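Local coordinates for hypothetical protein Llacc01001955 (Lactococcus lactis, PDB 1ZUJ) that binds DNA as a Dps protein built of twelve subunits, with an N-terminal helix required for binding, and probably takes part in the oxidative stress response, at residues 38-43 with 97-102; 75-80 with 141-146. One frame throughout, in Å; residues are numbered along the deposited sequence.

Contact 1 (38-43 with 97-102); sequences FYEKIS and KFIEND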
loop_
_atom_site.group_PDB
_atom_site.type_symbol
_atom_site.label_atom_id
_atom_site.label_comp_id
_atom_site.label_asym_id
_atom_site.label_seq_id
_atom_site.Cartn_x
_atom_site.Cartn_y
_atom_site.Cartn_z
ATOM N N PHE A 38 8.865 -31.658 8.434
ATOM C CA PHE A 38 9.571 -31.885 7.184
ATOM C C PHE A 38 8.870 -32.929 6.348
ATOM O O PHE A 38 8.644 -32.738 5.163
ATOM C CB PHE A 38 11.010 -32.342 7.393
ATOM C CG PHE A 38 11.727 -32.601 6.096
ATOM C CD1 PHE A 38 11.605 -33.825 5.439
ATOM C CD2 PHE A 38 12.459 -31.599 5.491
ATOM C CE1 PHE A 38 12.241 -34.045 4.227
ATOM C CE2 PHE A 38 13.097 -31.819 4.288
ATOM C CZ PHE A 38 12.993 -33.041 3.654
ATOM N N TYR A 39 8.588 -34.068 6.945
ATOM C CA TYR A 39 7.873 -35.101 6.218
ATOM C C TYR A 39 6.546 -34.521 5.710
ATOM O O TYR A 39 6.145 -34.785 4.572
ATOM C CB TYR A 39 7.652 -36.368 7.089
ATOM C CG TYR A 39 8.596 -37.558 6.793
ATOM C CD1 TYR A 39 8.099 -38.770 6.279
ATOM C CD2 TYR A 39 9.977 -37.478 7.050
ATOM C CE1 TYR A 39 8.953 -39.858 6.013
ATOM C CE2 TYR A 39 10.835 -38.566 6.792
ATOM C CZ TYR A 39 10.312 -39.746 6.275
ATOM O OH TYR A 39 11.147 -40.809 6.025
ATOM N N GLU A 40 5.913 -33.685 6.546
ATOM C CA GLU A 40 4.526 -33.211 6.357
ATOM C C GLU A 40 4.350 -32.335 5.139
ATOM O O GLU A 40 3.453 -32.556 4.334
ATOM C CB GLU A 40 4.055 -32.411 7.573
ATOM C CG GLU A 40 3.082 -33.150 8.458
ATOM C CD GLU A 40 1.823 -33.554 7.731
ATOM O OE1 GLU A 40 1.044 -34.307 8.324
ATOM O OE2 GLU A 40 1.612 -33.129 6.576
ATOM N N LYS A 41 5.208 -31.329 5.031
ATOM C CA LYS A 41 5.290 -30.505 3.839
ATOM C C LYS A 41 5.147 -31.362 2.583
ATOM O O LYS A 41 4.346 -31.058 1.710
ATOM C CB LYS A 41 6.619 -29.766 3.820
ATOM C CG LYS A 41 6.880 -28.984 2.556
ATOM C CD LYS A 41 7.708 -27.731 2.875
ATOM C CE LYS A 41 8.253 -27.040 1.611
ATOM N NZ LYS A 41 9.006 -27.972 0.714
ATOM N N ILE A 42 5.898 -32.458 2.516
ATOM C CA ILE A 42 5.963 -33.260 1.293
ATOM C C ILE A 42 4.600 -33.844 0.931
ATOM O O ILE A 42 4.184 -33.749 -0.205
ATOM C CB ILE A 42 7.052 -34.387 1.355
ATOM C CG1 ILE A 42 8.263 -34.023 2.246
ATOM C CG2 ILE A 42 7.552 -34.711 -0.069
ATOM C CD1 ILE A 42 8.958 -32.689 1.913
ATOM N N SER A 43 3.901 -34.430 1.900
ATOM C CA SER A 43 2.537 -34.944 1.672
ATOM C C SER A 43 1.536 -33.843 1.312
ATOM O O SER A 43 0.536 -34.140 0.653
ATOM C CB SER A 43 1.988 -35.681 2.900
ATOM O OG SER A 43 2.787 -36.781 3.273
ATOM N N LYS A 97 8.234 -39.804 12.753
ATOM C CA LYS A 97 7.476 -40.787 13.525
ATOM C C LYS A 97 5.996 -40.724 13.185
ATOM O O LYS A 97 5.337 -39.749 13.510
ATOM C CB LYS A 97 7.669 -40.543 15.025
ATOM C CG LYS A 97 9.124 -40.642 15.520
ATOM C CD LYS A 97 9.290 -41.661 16.666
ATOM C CE LYS A 97 10.481 -41.325 17.565
ATOM N NZ LYS A 97 10.291 -40.028 18.266
ATOM N N PHE A 98 5.492 -41.770 12.529
ATOM C CA PHE A 98 4.094 -41.873 12.068
ATOM C C PHE A 98 3.772 -41.022 10.829
ATOM O O PHE A 98 2.728 -41.209 10.197
ATOM C CB PHE A 98 3.101 -41.556 13.189
ATOM C CG PHE A 98 3.442 -42.193 14.501
ATOM C CD1 PHE A 98 3.639 -41.413 15.638
ATOM C CD2 PHE A 98 3.561 -43.570 14.605
ATOM C CE1 PHE A 98 3.949 -41.997 16.854
ATOM C CE2 PHE A 98 3.875 -44.161 15.812
ATOM C CZ PHE A 98 4.070 -43.373 16.942
ATOM N N ILE A 99 4.674 -40.107 10.473
ATOM C CA ILE A 99 4.500 -39.275 9.287
ATOM C C ILE A 99 4.994 -40.081 8.093
ATOM O O ILE A 99 5.763 -41.033 8.232
ATOM C CB ILE A 99 5.255 -37.905 9.375
ATOM C CG1 ILE A 99 5.501 -37.456 10.823
ATOM C CG2 ILE A 99 4.478 -36.805 8.630
ATOM C CD1 ILE A 99 4.238 -37.155 11.635
ATOM N N GLU A 100 4.541 -39.689 6.915
ATOM C CA GLU A 100 4.667 -40.521 5.734
ATOM C C GLU A 100 4.915 -39.706 4.481
ATOM O O GLU A 100 4.876 -38.481 4.487
ATOM C CB GLU A 100 3.377 -41.321 5.552
ATOM C CG GLU A 100 2.382 -41.167 6.699
ATOM C CD GLU A 100 1.058 -41.842 6.418
ATOM O OE1 GLU A 100 0.771 -42.113 5.229
ATOM O OE2 GLU A 100 0.304 -42.097 7.386
ATOM N N ASN A 101 5.219 -40.410 3.410
ATOM C CA ASN A 101 5.086 -39.873 2.080
ATOM C C ASN A 101 4.344 -40.957 1.373
ATOM O O ASN A 101 4.069 -41.996 1.962
ATOM C CB ASN A 101 6.452 -39.660 1.443
ATOM C CG ASN A 101 7.055 -38.305 1.777
ATOM O OD1 ASN A 101 7.443 -37.549 0.886
ATOM N ND2 ASN A 101 7.158 -38.002 3.063
ATOM N N ASP A 102 4.000 -40.735 0.121
ATOM C CA ASP A 102 3.423 -41.799 -0.682
ATOM C C ASP A 102 3.326 -41.354 -2.138
ATOM O O ASP A 102 2.661 -40.359 -2.434
ATOM C CB ASP A 102 2.034 -42.202 -0.152
ATOM C CG ASP A 102 1.732 -43.673 -0.358
ATOM O OD1 ASP A 102 0.922 -44.229 0.411
ATOM O OD2 ASP A 102 2.242 -44.358 -1.267
#
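Y39 starts the contact from helix 38-43 by meeting I99, E100 and N101 of the extended loop 97-102. Y39 CB packs on I99 CG2 at 3.6 Å. The Y39 ring lies beside the side-chain amide of N101, with the two planes 88° apart. N101 ND2 comes obliquely to Y39 CD1 at 3.4 Å. The carbonyl O of E100 lies at the ring edge, near the ring plane, 3.7 Å from Y39 CD1. The next contact is apolar too: E40 CG rests against I99 CG2 at 3.9 Å, the two side chains crossing at about a right angle. The CG2 methyl of I42 lies beside the amide oxygen of N101. S43 OG is 3.0 Å from the carbonyl O of E100. N101 has CG anti to its own carbonyl carbon (chi1 -87°), which brings the amide in toward the helix. Its oxygen is anchored, since OD1 accepts a hydrogen bond from L89 N of the second subunit; ND2 gives a weak one to O of the preceding E100. With an alanine here, L89 N of the second subunit would probably lose this acceptor and a gap would open beside the Y39 ring. The loop follows helix 89-95, the short helix between the second and third long helices of a Dps bundle. H96 stacks on Y39, while F117, F121 and Q124 of helix 110-131 pack on E40.

Contact 2 (75-80 with 141-146); sequences SEQLLD and FSLELA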
loop_
_atom_site.group_PDB
_atom_site.type_symbol
_atom_site.label_atom_id
_atom_site.label_comp_id
_atom_site.label_asym_id
_atom_site.label_seq_id
_atom_site.Cartn_x
_atom_site.Cartn_y
_atom_site.Cartn_z
ATOM N N SER A 75 13.240 -23.925 14.928
ATOM C CA SER A 75 14.680 -23.946 14.718
ATOM C C SER A 75 15.353 -22.706 15.307
ATOM O O SER A 75 16.181 -22.830 16.191
ATOM C CB SER A 75 15.012 -24.069 13.225
ATOM O OG SER A 75 14.549 -25.301 12.677
ATOM N N GLU A 76 14.975 -21.513 14.862
ATOM C CA GLU A 76 15.701 -20.295 15.261
ATOM C C GLU A 76 15.659 -20.046 16.767
ATOM O O GLU A 76 16.448 -19.260 17.278
ATOM C CB GLU A 76 15.193 -19.053 14.509
ATOM C CG GLU A 76 15.713 -18.935 13.084
ATOM C CD GLU A 76 16.236 -17.545 12.742
ATOM O OE1 GLU A 76 17.473 -17.368 12.628
ATOM O OE2 GLU A 76 15.404 -16.631 12.543
ATOM N N GLN A 77 14.749 -20.711 17.467
ATOM C CA GLN A 77 14.634 -20.583 18.919
ATOM C C GLN A 77 15.411 -21.673 19.664
ATOM O O GLN A 77 15.578 -21.588 20.886
ATOM C CB GLN A 77 13.160 -20.663 19.322
ATOM C CG GLN A 77 12.670 -19.582 20.290
ATOM C CD GLN A 77 11.702 -18.628 19.634
ATOM O OE1 GLN A 77 11.744 -17.428 19.901
ATOM N NE2 GLN A 77 10.835 -19.153 18.767
ATOM N N LEU A 78 15.802 -22.719 18.927
ATOM C CA LEU A 78 16.806 -23.698 19.368
ATOM C C LEU A 78 18.223 -23.163 19.094
ATOM O O LEU A 78 18.919 -22.808 20.039
ATOM C CB LEU A 78 16.599 -25.058 18.688
ATOM C CG LEU A 78 15.611 -26.073 19.283
ATOM C CD1 LEU A 78 14.880 -25.580 20.523
ATOM C CD2 LEU A 78 14.599 -26.522 18.238
ATOM N N LEU A 79 18.658 -23.091 17.833
ATOM C CA LEU A 79 19.926 -22.418 17.518
ATOM C C LEU A 79 20.185 -21.301 18.532
ATOM O O LEU A 79 21.308 -21.142 19.022
ATOM C CB LEU A 79 19.959 -21.852 16.076
ATOM C CG LEU A 79 20.112 -20.327 15.817
ATOM C CD1 LEU A 79 21.502 -19.753 16.141
ATOM C CD2 LEU A 79 19.766 -19.995 14.362
ATOM N N ASP A 80 19.146 -20.531 18.844
ATOM C CA ASP A 80 19.266 -19.435 19.803
ATOM C C ASP A 80 19.535 -19.928 21.234
ATOM O O ASP A 80 20.429 -19.415 21.891
ATOM C CB ASP A 80 18.019 -18.530 19.751
ATOM C CG ASP A 80 18.204 -17.297 18.842
ATOM O OD1 ASP A 80 18.913 -17.381 17.801
ATOM O OD2 ASP A 80 17.653 -16.204 19.100
ATOM N N PHE A 141 12.506 -20.193 28.124
ATOM C CA PHE A 141 11.308 -19.358 28.256
ATOM C C PHE A 141 10.677 -18.958 26.921
ATOM O O PHE A 141 9.494 -19.225 26.686
ATOM C CB PHE A 141 11.610 -18.110 29.096
ATOM C CG PHE A 141 11.842 -18.389 30.569
ATOM C CD1 PHE A 141 12.833 -17.701 31.262
ATOM C CD2 PHE A 141 11.065 -19.317 31.268
ATOM C CE1 PHE A 141 13.061 -17.936 32.616
ATOM C CE2 PHE A 141 11.288 -19.560 32.633
ATOM C CZ PHE A 141 12.287 -18.868 33.306
ATOM N N SER A 142 11.462 -18.320 26.056
ATOM C CA SER A 142 10.974 -17.888 24.743
ATOM C C SER A 142 10.329 -19.044 23.979
ATOM O O SER A 142 9.242 -18.908 23.427
ATOM C CB SER A 142 12.117 -17.292 23.915
ATOM O OG SER A 142 11.795 -17.252 22.535
ATOM N N LEU A 143 11.010 -20.185 23.975
ATOM C CA LEU A 143 10.592 -21.347 23.201
ATOM C C LEU A 143 9.253 -21.889 23.637
ATOM O O LEU A 143 8.565 -22.484 22.834
ATOM C CB LEU A 143 11.640 -22.461 23.298
ATOM C CG LEU A 143 11.424 -23.725 22.452
ATOM C CD1 LEU A 143 11.795 -23.513 20.984
ATOM C CD2 LEU A 143 12.207 -24.918 23.048
ATOM N N GLU A 144 8.875 -21.716 24.900
ATOM C CA GLU A 144 7.580 -22.233 25.326
ATOM C C GLU A 144 6.505 -21.618 24.454
ATOM O O GLU A 144 5.753 -22.337 23.807
ATOM C CB GLU A 144 7.279 -21.982 26.803
ATOM C CG GLU A 144 6.381 -23.071 27.382
ATOM C CD GLU A 144 5.494 -22.621 28.540
ATOM O OE1 GLU A 144 4.557 -23.372 28.880
ATOM O OE2 GLU A 144 5.719 -21.536 29.122
ATOM N N LEU A 145 6.470 -20.292 24.412
ATOM C CA LEU A 145 5.502 -19.562 23.599
ATOM C C LEU A 145 5.351 -20.098 22.173
ATOM O O LEU A 145 4.236 -20.374 21.733
ATOM C CB LEU A 145 5.868 -18.073 23.545
ATOM C CG LEU A 145 5.148 -17.155 24.543
ATOM C CD1 LEU A 145 4.950 -17.835 25.917
ATOM C CD2 LEU A 145 5.891 -15.786 24.677
ATOM N N ALA A 146 6.461 -20.242 21.458
ATOM C CA ALA A 146 6.423 -20.708 20.060
ATOM C C ALA A 146 5.907 -22.154 19.874
ATOM O O ALA A 146 5.261 -22.462 18.876
ATOM C CB ALA A 146 7.800 -20.564 19.415
#
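Q77 and L78 of helix 75-80 face S142, L143 and A146 of helix 141-146. The apolar contacts are made by L143. Its CG is anti to the backbone N (chi1 -175°), and the branched end reaches across to the other helix. CD1 of L143 touches Q77 CB at 3.6 Å, so the aliphatic base of the glutamine counts as part of the apolar surface. CD2 of L143 meets CD1 of L78 at 3.7 Å. The amide of Q77, on a chain bent at CG, reaches S142 and A146, one turn apart on the other helix. OE1 lies close to S142 OG, but the angle is too poor for a hydrogen bond. Q77 NE2 lies 3.4 Å from CB of A146, a van der Waals contact. The helix segments run nearly antiparallel, at 168°, with axes 9.8 Å apart at closest approach. This joins the C-terminal end of helix 54-80 to the start of helix 141-165, two members of the Dps four-helix bundle. Helix 26-50 closes against both, its L30 packing on L78 and L143. Elsewhere on helix 141-165, E144 forms a salt bridge with R148 of the third subunit.

In the fold
From the N terminus, the chain passes helix 11-20 and enters helix 26-50, which carries the first half of contact 1. Helix 54-80 follows, and its last turns carry the first half of contact 2. The chain then runs through helix 89-95 into the loop 97-102, where contact 1 closes over 53 intervening residues. Helix 110-131 and the short helix 133-137 lead on to helix 141-165. There contact 2 closes over 60 residues. The two closures cross. Contact 1 ties the inter-helix loop to the first bundle helix; contact 2 ties the second bundle helix to the last. Their centres are about 23 Å apart, on opposite sides of the chain's centre, yet both touch the second subunit.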